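Local coordinates for Ice-binding protein (Flavobacteriaceae bacterium, PDB 5UYT) that probably binds to ice crystals and restrains their growth, as an antifreeze protein built from two right-handed beta-helical ice-binding domains, at residues A[233-238]-A[253-258]; A[389-394]-A[410-415]; A[223-228]-A[239-244]. One frame throughout, in Å; residues are numbered along the deposited sequence.

Followed from the N terminus, the chain enters this solenoid at residues 223-228 and goes round once before 239-244 comes back beside them, so interaction 3 closes the first turn. Interaction 1 opens inside that turn, at 233-238, and closes after it, at 253-258; the two therefore cross, their four segments alternating along the chain. Interaction 2 comes much later, joining 389-394 to 410-415 in the last coils. Yet it is a neighbour in space: strand 409-412 pairs with strand 233-236, so the end of the domain's chain sits against its beginning. Asn235 OD1 to Thr411 OG1 couples interactions 1 and 2, and Thr239 OG1 to Ile414 N couples 2 and 3.

Interaction 1 (A[233-238]-A[253-258]); sequences LTNAGI and TGFQAD
Parallel strand pairing joins 233-238 to 253-258 at the outer edge of one sheet of the solenoid, where 252-253 is the last strand, and an aromatic ring tucks in beneath it. Thr253 N donates to Leu233 O at 3.0 Å, and Asn235 N returns a nearly straight bond to Thr253 O at 2.9 Å. The Asn235 side chain then does two jobs. With CG anti to the backbone N (chi1 179°), ND2 reaches Gly254 O at 2.9 Å, a straight bond that lies in the amide plane but meets the carbonyl from above its plane; OD1 turns to the hydroxyls of Thr239 and Thr411. Asn235 CB sits over the centre of the Phe255 ring, 3.5 Å from the centroid, a CH-pi contact. Leu233 CG lies 3.7 Å from Phe255 CE2, the two side chains roughly perpendicular. Replacing Phe255 by an alanine removes the ring, which would probably leave a gap beside Asn235 CB and Leu233 and take away the CH-pi contact. On the other face the Thr234 and Thr253 hydroxyls are joined through one water that also donates to Leu233 O. Successive coils pairing in parallel, with side chains packed inside, make the right-handed beta-helix of this ice-binding protein.

Interaction 2 (A[389-394]-A[410-415]); sequences AVIINT and STFGIN
Two successive coils of the right-handed beta-helix meet here as parallel strands, 390-392 and 410-412, their axes 4.8 Å apart and only 5° from parallel. Ser410 N donates to Val390 O, and Ile392 N to Ser410 O, both at 2.9 Å; the second bond comes almost head-on to the carbonyl. The ladder ends in a weak, bent bond from Phe412 N to Ile392 O.

On the inward face, Ile392 and Thr411 run alongside each other. Ile392 was modelled in two conformers; in the one given, its CD1 is 3.8 Å from Thr411 CG2, a contact to be taken as provisional. With chi1 at 60°, Thr411 CG2 lies anti to its own carbonyl carbon, turned toward Ile392, while OG1 bonds to Asn235 OD1 on the next strand. Ile414, beyond the turn at Gly413, lies roughly perpendicular to Ile392, and in the same conformer Ile392 CG2 and Ile414 CG2 meet at 3.7 Å. Ile398 and Val402 of strand 397-404 also pack on Ile392.

The other face carries Ile391, Ser410 and Phe412. Ile391 CG2 lies 4.2 Å from Phe412 CE2, approaching the ring obliquely, while Ile392 O lies at the ring's edge, near its plane. At the start of the pair a water bridges the strands, donating to Val390 O at 2.8 Å and hydrogen-bonded also to Ser410 OG.

Interaction 3 (A[223-228]-A[239-244]); sequences CYTIFS and TYVTGD
One full turn of the right-handed beta-helix brings 239-244 back beside 223-228, and the buried contact between them pairs the first coil of this domain with the second. Backbone bonds set the register. Asp244 N donates to Cys223 O at 2.9 Å, Thr225 N to Asp244 O at 2.8 Å, and both donors lie in the plane of the carbonyl they use; Tyr224 and Asp244 thus form a parallel bridge. After it the chain bends at Thr225 and Ile226 into the next face of the solenoid.

The side-chain hydrogen bond comes from Thr225, whose OG1 donates to Thr242 O at 2.6 Å. Chi1 of -57° sets the hydroxyl beside the backbone N and lets it reach back to the second coil's corner. Gly243 suits this corner, since a side chain there would run into Thr225 OG1.

Packing contacts lie to both sides. Asp244 CB sits over one face of the Tyr224 ring, offset toward its rim and 3.8 Å from the centroid, as a CH-pi contact, with the carboxylate turned 79° from the ring plane. Away from that ring, Thr225 CB meets Val241 CG1 at 3.8 Å as the two side chains pass antiparallel.

Polar ends are tied into the surroundings. Tyr224 OH bonds to Ser271 OG, and Tyr224 also packs on helix 270-288. The Asp244 carboxylate is held by His265 NE2 at OD2 and by Thr263 N at OD1, while the disulfide from Cys223 to Cys422 links this coil to the segment after strand 415-417. A water bridges the two segments, donating to Cys223 O and to Asp244 OD1, each at 2.8 Å.

Interaction 1 (A[233-238]-A[253-258])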
# COMPACT_ATOMS: atom_id res chain seq x y z
N LEU A 233 -21.53 -2.03 27.01
CA LEU A 233 -21.70 -2.08 25.55
C LEU A 233 -23.14 -1.67 25.29
O LEU A 233 -24.05 -2.33 25.78
CB LEU A 233 -21.38 -3.50 25.02
CG LEU A 233 -21.80 -3.86 23.60
CD1 LEU A 233 -21.22 -2.89 22.57
CD2 LEU A 233 -21.43 -5.31 23.30
N THR A 234 -23.35 -0.57 24.55
CA THR A 234 -24.71 -0.03 24.39
C THR A 234 -24.96 0.22 22.93
O THR A 234 -24.22 0.97 22.29
CB THR A 234 -24.87 1.31 25.12
OG1 THR A 234 -24.57 1.10 26.50
CG2 THR A 234 -26.36 1.74 25.05
N ASN A 235 -26.01 -0.39 22.39
CA ASN A 235 -26.47 -0.05 21.05
C ASN A 235 -27.70 0.84 21.10
O ASN A 235 -28.54 0.69 22.00
CB ASN A 235 -26.83 -1.31 20.24
CG ASN A 235 -27.33 -0.97 18.83
OD1 ASN A 235 -26.57 -0.51 17.94
ND2 ASN A 235 -28.66 -1.13 18.62
N ALA A 236 -27.80 1.75 20.15
CA ALA A 236 -29.05 2.51 19.90
C ALA A 236 -29.40 2.42 18.43
O ALA A 236 -28.52 2.16 17.59
CB ALA A 236 -28.88 3.97 20.27
N GLY A 237 -30.68 2.66 18.13
CA GLY A 237 -31.16 2.59 16.74
C GLY A 237 -31.28 1.14 16.27
O GLY A 237 -31.21 0.19 17.07
N ILE A 238 -31.46 1.00 14.98
CA ILE A 238 -31.66 -0.29 14.30
C ILE A 238 -30.32 -0.82 13.80
O ILE A 238 -29.71 -0.29 12.85
CB ILE A 238 -32.69 -0.13 13.13
CG1 ILE A 238 -34.07 0.39 13.64
CG2 ILE A 238 -32.81 -1.46 12.36
CD1 ILE A 238 -34.75 -0.52 14.67
N THR A 253 -26.63 -3.67 26.41
CA THR A 253 -28.07 -3.34 26.17
C THR A 253 -28.22 -2.77 24.77
O THR A 253 -27.24 -2.39 24.13
CB THR A 253 -28.62 -2.28 27.18
OG1 THR A 253 -27.95 -1.03 26.96
CG2 THR A 253 -28.42 -2.73 28.62
N GLY A 254 -29.46 -2.69 24.31
CA GLY A 254 -29.76 -2.03 23.05
C GLY A 254 -29.71 -2.90 21.80
O GLY A 254 -30.19 -2.46 20.74
N PHE A 255 -29.11 -4.10 21.89
CA PHE A 255 -29.13 -5.02 20.75
C PHE A 255 -30.41 -5.85 20.79
O PHE A 255 -30.78 -6.39 21.83
CB PHE A 255 -27.93 -5.95 20.78
CG PHE A 255 -26.62 -5.24 20.54
CD1 PHE A 255 -26.15 -5.11 19.24
CD2 PHE A 255 -25.94 -4.65 21.58
CE1 PHE A 255 -24.97 -4.38 18.97
CE2 PHE A 255 -24.74 -3.95 21.33
CZ PHE A 255 -24.26 -3.81 20.01
N GLN A 256 -31.08 -5.95 19.64
CA GLN A 256 -32.35 -6.69 19.56
C GLN A 256 -32.03 -8.07 19.06
O GLN A 256 -31.36 -8.23 17.99
CB GLN A 256 -33.32 -5.96 18.62
CG GLN A 256 -33.67 -4.57 19.16
CD GLN A 256 -34.53 -3.79 18.17
OE1 GLN A 256 -34.10 -3.44 17.04
NE2 GLN A 256 -35.76 -3.49 18.58
N ALA A 257 -32.45 -9.07 19.85
CA ALA A 257 -32.03 -10.46 19.60
C ALA A 257 -32.35 -10.88 18.18
O ALA A 257 -31.55 -11.57 17.55
CB ALA A 257 -32.71 -11.43 20.57
N ASP A 258 -33.51 -10.50 17.67
CA ASP A 258 -33.85 -10.99 16.33
C ASP A 258 -33.03 -10.34 15.21
O ASP A 258 -33.11 -10.78 14.05
CB ASP A 258 -35.37 -10.80 16.07
CG ASP A 258 -36.23 -11.75 16.89
OD1 ASP A 258 -35.70 -12.66 17.54
OD2 ASP A 258 -37.47 -11.54 16.89
O HOH W 1 -25.11 -1.15 28.40
O HOH W 2 -31.55 -2.57 16.84

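Interaction 2 (A[389-394]-A[410-415])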
# COMPACT_ATOMS: atom_id res chain seq x y z
N ALA A 389 -12.53 4.49 24.90
CA ALA A 389 -13.93 4.31 24.56
C ALA A 389 -14.04 4.07 23.05
O ALA A 389 -13.23 4.58 22.26
CB ALA A 389 -14.73 5.52 24.97
N VAL A 390 -15.04 3.29 22.66
CA VAL A 390 -15.26 3.05 21.26
C VAL A 390 -16.62 3.63 20.89
O VAL A 390 -17.61 3.43 21.62
CB VAL A 390 -15.22 1.53 20.94
CG1 VAL A 390 -15.55 1.24 19.47
CG2 VAL A 390 -13.87 0.94 21.35
N ILE A 391 -16.67 4.37 19.77
CA ILE A 391 -17.95 4.84 19.23
C ILE A 391 -18.05 4.38 17.79
O ILE A 391 -17.11 4.61 17.00
CB ILE A 391 -18.06 6.38 19.26
CG1 ILE A 391 -17.92 6.87 20.69
CG2 ILE A 391 -19.40 6.85 18.64
CD1 ILE A 391 -17.82 8.40 20.78
N ILE A 392 -19.16 3.75 17.43
CA ILE A 392 -19.39 3.34 16.05
C ILE A 392 -20.69 4.01 15.62
O ILE A 392 -21.78 3.70 16.14
CB ILE A 392 -19.47 1.82 15.85
CG1 ILE A 392 -18.36 1.10 16.64
CG2 ILE A 392 -19.38 1.50 14.35
CD1 ILE A 392 -18.39 -0.40 16.53
N ASN A 393 -20.54 4.99 14.74
CA ASN A 393 -21.63 5.93 14.42
C ASN A 393 -22.61 5.45 13.37
O ASN A 393 -22.41 4.41 12.75
CB ASN A 393 -20.99 7.30 13.99
CG ASN A 393 -20.41 8.07 15.18
OD1 ASN A 393 -21.18 8.62 16.01
ND2 ASN A 393 -19.07 8.09 15.31
N THR A 394 -23.69 6.21 13.21
CA THR A 394 -24.79 5.84 12.33
C THR A 394 -24.32 5.27 10.98
O THR A 394 -23.57 5.92 10.27
CB THR A 394 -25.61 7.08 12.04
OG1 THR A 394 -26.12 7.60 13.30
CG2 THR A 394 -26.80 6.73 11.10
N SER A 410 -20.13 2.16 22.26
CA SER A 410 -21.46 2.67 21.94
C SER A 410 -21.63 2.57 20.45
O SER A 410 -20.77 3.06 19.70
CB SER A 410 -21.62 4.13 22.39
OG SER A 410 -21.31 4.26 23.77
N THR A 411 -22.71 1.93 20.01
CA THR A 411 -22.96 1.75 18.59
C THR A 411 -24.31 2.39 18.25
O THR A 411 -25.23 2.43 19.11
CB THR A 411 -22.97 0.25 18.17
OG1 THR A 411 -24.01 -0.45 18.88
CG2 THR A 411 -21.60 -0.40 18.57
N PHE A 412 -24.43 2.85 17.00
CA PHE A 412 -25.61 3.57 16.56
C PHE A 412 -26.01 3.08 15.15
O PHE A 412 -25.34 3.45 14.17
CB PHE A 412 -25.32 5.09 16.54
CG PHE A 412 -25.02 5.67 17.89
CD1 PHE A 412 -26.04 6.16 18.70
CD2 PHE A 412 -23.72 5.72 18.37
CE1 PHE A 412 -25.78 6.69 19.98
CE2 PHE A 412 -23.45 6.23 19.64
CZ PHE A 412 -24.48 6.73 20.46
N GLY A 413 -27.05 2.25 15.04
CA GLY A 413 -27.60 1.96 13.72
C GLY A 413 -26.55 1.42 12.75
O GLY A 413 -26.45 1.90 11.60
N ILE A 414 -25.85 0.37 13.17
CA ILE A 414 -24.73 -0.19 12.38
C ILE A 414 -25.09 -1.57 11.82
O ILE A 414 -26.10 -2.17 12.21
CB ILE A 414 -23.42 -0.28 13.20
CG1 ILE A 414 -23.48 -1.39 14.26
CG2 ILE A 414 -23.07 1.08 13.86
CD1 ILE A 414 -22.08 -1.63 14.89
N ASN A 415 -24.26 -2.06 10.89
CA ASN A 415 -24.39 -3.42 10.37
C ASN A 415 -23.01 -4.05 10.43
O ASN A 415 -22.09 -3.59 9.74
CB ASN A 415 -24.98 -3.42 8.97
CG ASN A 415 -25.39 -4.82 8.51
OD1 ASN A 415 -26.56 -5.08 8.12
ND2 ASN A 415 -24.46 -5.70 8.57
O HOH W 3 -18.41 4.72 23.92

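Interaction 3 (A[223-228]-A[239-244])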
# COMPACT_ATOMS: atom_id res chain seq x y z
N CYS A 223 -15.46 -15.59 17.34
CA CYS A 223 -16.92 -15.70 17.32
C CYS A 223 -17.65 -14.44 17.72
O CYS A 223 -18.88 -14.42 17.66
CB CYS A 223 -17.40 -16.86 18.22
SG CYS A 223 -16.86 -18.46 17.56
N TYR A 224 -16.91 -13.40 18.13
CA TYR A 224 -17.55 -12.13 18.49
C TYR A 224 -17.35 -11.10 17.39
O TYR A 224 -16.34 -11.13 16.69
CB TYR A 224 -16.96 -11.59 19.79
CG TYR A 224 -17.51 -12.21 21.05
CD1 TYR A 224 -18.47 -11.53 21.81
CD2 TYR A 224 -17.05 -13.44 21.50
CE1 TYR A 224 -18.97 -12.10 22.97
CE2 TYR A 224 -17.54 -14.02 22.66
CZ TYR A 224 -18.49 -13.32 23.39
OH TYR A 224 -18.97 -13.86 24.55
N THR A 225 -18.28 -10.17 17.29
CA THR A 225 -18.20 -9.11 16.34
C THR A 225 -18.03 -7.77 17.04
O THR A 225 -17.37 -6.88 16.49
CB THR A 225 -19.45 -9.14 15.44
OG1 THR A 225 -19.51 -10.44 14.83
CG2 THR A 225 -19.40 -8.06 14.35
N ILE A 226 -18.69 -7.57 18.19
CA ILE A 226 -18.55 -6.34 18.98
C ILE A 226 -18.33 -6.81 20.41
O ILE A 226 -19.19 -7.51 20.98
CB ILE A 226 -19.83 -5.47 18.94
CG1 ILE A 226 -20.26 -5.19 17.49
CG2 ILE A 226 -19.65 -4.18 19.73
CD1 ILE A 226 -19.37 -4.23 16.73
N PHE A 227 -17.18 -6.46 20.98
CA PHE A 227 -16.83 -7.00 22.29
C PHE A 227 -15.94 -6.06 23.08
O PHE A 227 -14.97 -5.53 22.53
CB PHE A 227 -16.15 -8.38 22.15
CG PHE A 227 -15.67 -8.95 23.46
CD1 PHE A 227 -16.56 -9.56 24.34
CD2 PHE A 227 -14.32 -8.85 23.85
CE1 PHE A 227 -16.12 -10.08 25.57
CE2 PHE A 227 -13.89 -9.37 25.08
CZ PHE A 227 -14.79 -9.99 25.94
N SER A 228 -16.27 -5.87 24.36
CA SER A 228 -15.36 -5.18 25.30
C SER A 228 -14.90 -6.12 26.40
O SER A 228 -15.73 -6.83 27.01
CB SER A 228 -15.99 -3.94 25.96
OG SER A 228 -15.01 -3.34 26.83
N THR A 239 -29.88 -1.90 14.44
CA THR A 239 -28.54 -2.44 14.21
C THR A 239 -28.70 -3.90 13.92
O THR A 239 -29.53 -4.58 14.59
CB THR A 239 -27.69 -2.20 15.46
OG1 THR A 239 -27.30 -0.82 15.47
CG2 THR A 239 -26.45 -3.09 15.49
N TYR A 240 -27.91 -4.41 12.96
CA TYR A 240 -27.88 -5.87 12.69
C TYR A 240 -26.44 -6.39 12.85
O TYR A 240 -25.49 -5.69 12.47
CB TYR A 240 -28.31 -6.17 11.27
CG TYR A 240 -29.82 -6.07 11.14
CD1 TYR A 240 -30.62 -7.21 11.21
CD2 TYR A 240 -30.43 -4.82 10.99
CE1 TYR A 240 -32.02 -7.08 11.14
CE2 TYR A 240 -31.80 -4.69 10.93
CZ TYR A 240 -32.58 -5.83 11.00
OH TYR A 240 -33.95 -5.64 10.89
N VAL A 241 -26.29 -7.56 13.45
CA VAL A 241 -24.97 -8.13 13.69
C VAL A 241 -24.98 -9.60 13.28
O VAL A 241 -25.96 -10.31 13.57
CB VAL A 241 -24.59 -8.04 15.21
CG1 VAL A 241 -23.23 -8.72 15.45
CG2 VAL A 241 -24.50 -6.57 15.64
N THR A 242 -23.90 -10.06 12.62
CA THR A 242 -23.68 -11.50 12.51
C THR A 242 -22.46 -11.79 13.39
O THR A 242 -21.38 -11.19 13.19
CB THR A 242 -23.41 -11.92 11.06
OG1 THR A 242 -24.56 -11.56 10.27
CG2 THR A 242 -23.18 -13.45 10.98
N GLY A 243 -22.67 -12.64 14.37
CA GLY A 243 -21.67 -13.01 15.39
C GLY A 243 -22.15 -12.57 16.75
O GLY A 243 -23.29 -12.08 16.89
N ASP A 244 -21.32 -12.78 17.78
CA ASP A 244 -21.76 -12.52 19.17
C ASP A 244 -21.42 -11.10 19.59
O ASP A 244 -20.52 -10.48 19.02
CB ASP A 244 -21.10 -13.49 20.15
CG ASP A 244 -21.74 -14.89 20.18
OD1 ASP A 244 -22.42 -15.30 19.21
OD2 ASP A 244 -21.50 -15.64 21.15
O HOH W 4 -21.01 -16.03 16.92